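Local coordinates for flavodoxin (Methanosarcina acetivorans C2A, PDB 5WID), which binds flavin mononucleotide and probably carries electrons between redox partners, at residues 38-42 / 43-47. Residues are numbered along the deposited sequence; the frame is centred on the assembly and turned at random.
Sequences YDVKL and DELKE
The carboxylate of Glu-44 folds back over the start of its own helix and takes the backbone N-H of Lys-41 in a nearly straight hydrogen bond, 2.9 Å from Lys-41 N to Glu-44 OE1. The N-H comes in on the anti side of that oxygen, 30° out of the carboxylate plane. With CG beside the backbone N (chi1 -68°) and the chain extended beyond it, the carboxylate crosses Lys-41 at its CB and CG. A water bonded to the same OE1 (2.8 Å from Glu-44 OE1 to the water) also donates to Asp-39 O and accepts from Lys-41 NZ, tying the loop to the helix. The Lys-41 chain, extended to CE, bends at chi4 (91°) and brings NZ to a long salt bridge with Glu-44 OE2 at 3.7 Å, while Gln-33 supplies a hydrogen bond to OE2.

Backbone bonds begin the helix: Lys-41 O receives weak ones from Glu-44 N and Leu-45 N, and Lys-46 N bonds to Leu-42 O at 3.0 Å.

Among apolar contacts, Val-40 CG2 lies 4.3 Å from Leu-45 CD2; the same methyl packs against the carboxylate oxygen Glu-44 OE1 at 3.6 Å. Leu-45 is buried against Ile-4 and Val-6 of the central sheet and Phe-69 of helix 64-76. The aliphatic part of Lys-46 crosses Leu-42, with Lys-46 CE 3.8 Å from Leu-42 CG, and both side chains touch Ser-77.

With Lys-41 at the N-cap, Glu-44 at N3 supplies one half of a capping box; the reciprocal side-chain bond is absent, as a lysine has no acceptor to offer. This half-box opens the short helix that follows strand 31-36 in the flavodoxin fold.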
loop_
_atom_site.group_PDB
_atom_site.type_symbol
_atom_site.label_atom_id
_atom_site.label_comp_id
_atom_site.label_asym_id
_atom_site.label_seq_id
_atom_site.Cartn_x
_atom_site.Cartn_y
_atom_site.Cartn_z
ATOM N N TYR A 38 -4.758 11.394 -1.668
ATOM C CA TYR A 38 -5.156 12.794 -1.643
ATOM C C TYR A 38 -5.801 13.175 -0.318
ATOM O O TYR A 38 -5.676 14.324 0.123
ATOM C CB TYR A 38 -6.117 13.054 -2.806
ATOM C CG TYR A 38 -6.586 14.472 -2.875
ATOM C CD1 TYR A 38 -5.706 15.499 -3.206
ATOM C CD2 TYR A 38 -7.905 14.797 -2.592
ATOM C CE1 TYR A 38 -6.134 16.814 -3.258
ATOM C CE2 TYR A 38 -8.334 16.106 -2.633
ATOM C CZ TYR A 38 -7.451 17.106 -2.966
ATOM O OH TYR A 38 -7.905 18.404 -3.011
ATOM N N ASP A 39 -6.501 12.236 0.321
ATOM C CA ASP A 39 -7.272 12.546 1.525
ATOM C C ASP A 39 -6.543 12.226 2.821
ATOM O O ASP A 39 -7.015 12.626 3.891
ATOM C CB ASP A 39 -8.605 11.786 1.525
ATOM C CG ASP A 39 -9.520 12.216 0.391
ATOM O OD1 ASP A 39 -9.602 13.432 0.124
ATOM O OD2 ASP A 39 -10.140 11.331 -0.220
ATOM N N VAL A 40 -5.429 11.527 2.768
ATOM C CA VAL A 40 -4.813 11.066 4.007
ATOM C C VAL A 40 -4.113 12.234 4.698
ATOM O O VAL A 40 -3.584 13.153 4.057
ATOM C CB VAL A 40 -3.864 9.880 3.719
ATOM C CG1 VAL A 40 -2.679 10.334 2.942
ATOM C CG2 VAL A 40 -3.453 9.195 5.018
ATOM N N LYS A 41 -4.151 12.221 6.027
ATOM C CA LYS A 41 -3.501 13.231 6.848
ATOM C C LYS A 41 -2.155 12.720 7.335
ATOM O O LYS A 41 -1.986 11.529 7.591
ATOM C CB LYS A 41 -4.347 13.589 8.065
ATOM C CG LYS A 41 -5.721 14.131 7.761
ATOM C CD LYS A 41 -6.461 14.302 9.074
ATOM C CE LYS A 41 -7.897 14.668 8.849
ATOM N NZ LYS A 41 -8.757 13.450 8.779
ATOM N N LEU A 42 -1.211 13.648 7.503
ATOM C CA LEU A 42 0.094 13.286 8.050
ATOM C C LEU A 42 -0.045 12.532 9.368
ATOM O O LEU A 42 0.611 11.505 9.579
ATOM C CB LEU A 42 0.943 14.546 8.235
ATOM C CG LEU A 42 2.343 14.319 8.803
ATOM C CD1 LEU A 42 3.136 13.419 7.876
ATOM C CD2 LEU A 42 3.065 15.649 9.041
ATOM N N ASP A 43 -0.908 13.021 10.266
ATOM C CA ASP A 43 -1.078 12.361 11.561
ATOM C C ASP A 43 -1.569 10.928 11.419
ATOM O O ASP A 43 -1.253 10.082 12.264
ATOM C CB ASP A 43 -2.059 13.137 12.447
ATOM C CG ASP A 43 -1.444 14.377 13.054
ATOM O OD1 ASP A 43 -2.210 15.276 13.454
ATOM O OD2 ASP A 43 -0.200 14.449 13.145
ATOM N N GLU A 44 -2.368 10.641 10.387
ATOM C CA GLU A 44 -2.841 9.270 10.198
ATOM C C GLU A 44 -1.694 8.332 9.841
ATOM O O GLU A 44 -1.684 7.169 10.260
ATOM C CB GLU A 44 -3.934 9.238 9.129
ATOM C CG GLU A 44 -5.201 9.946 9.602
ATOM C CD GLU A 44 -6.262 10.093 8.524
ATOM O OE1 GLU A 44 -5.916 10.359 7.354
ATOM O OE2 GLU A 44 -7.457 9.959 8.866
ATOM N N LEU A 45 -0.720 8.817 9.062
ATOM C CA LEU A 45 0.470 8.020 8.778
ATOM C C LEU A 45 1.307 7.823 10.039
ATOM O O LEU A 45 1.774 6.710 10.314
ATOM C CB LEU A 45 1.309 8.704 7.690
ATOM C CG LEU A 45 0.693 8.778 6.287
ATOM C CD1 LEU A 45 1.614 9.544 5.344
ATOM C CD2 LEU A 45 0.400 7.398 5.753
ATOM N N LYS A 46 1.505 8.898 10.814
ATOM C CA LYS A 46 2.287 8.806 12.046
ATOM C C LYS A 46 1.661 7.822 13.026
ATOM O O LYS A 46 2.375 7.107 13.737
ATOM C CB LYS A 46 2.406 10.184 12.700
ATOM C CG LYS A 46 3.221 11.205 11.912
ATOM C CD LYS A 46 3.093 12.584 12.552
ATOM C CE LYS A 46 4.170 13.536 12.054
ATOM N NZ LYS A 46 4.143 14.834 12.813
ATOM N N GLU A 47 0.330 7.773 13.075
ATOM C CA GLU A 47 -0.353 6.908 14.035
ATOM C C GLU A 47 -0.212 5.427 13.685
ATOM O O GLU A 47 -0.241 4.577 14.581
ATOM C CB GLU A 47 -1.832 7.302 14.100
ATOM C CG GLU A 47 -2.710 6.358 14.919
ATOM C CD GLU A 47 -4.200 6.549 14.663
ATOM O OE1 GLU A 47 -4.997 6.118 15.522
ATOM O OE2 GLU A 47 -4.575 7.119 13.612
HETATM O O HOH W 1 -8.144 11.696 6.273
#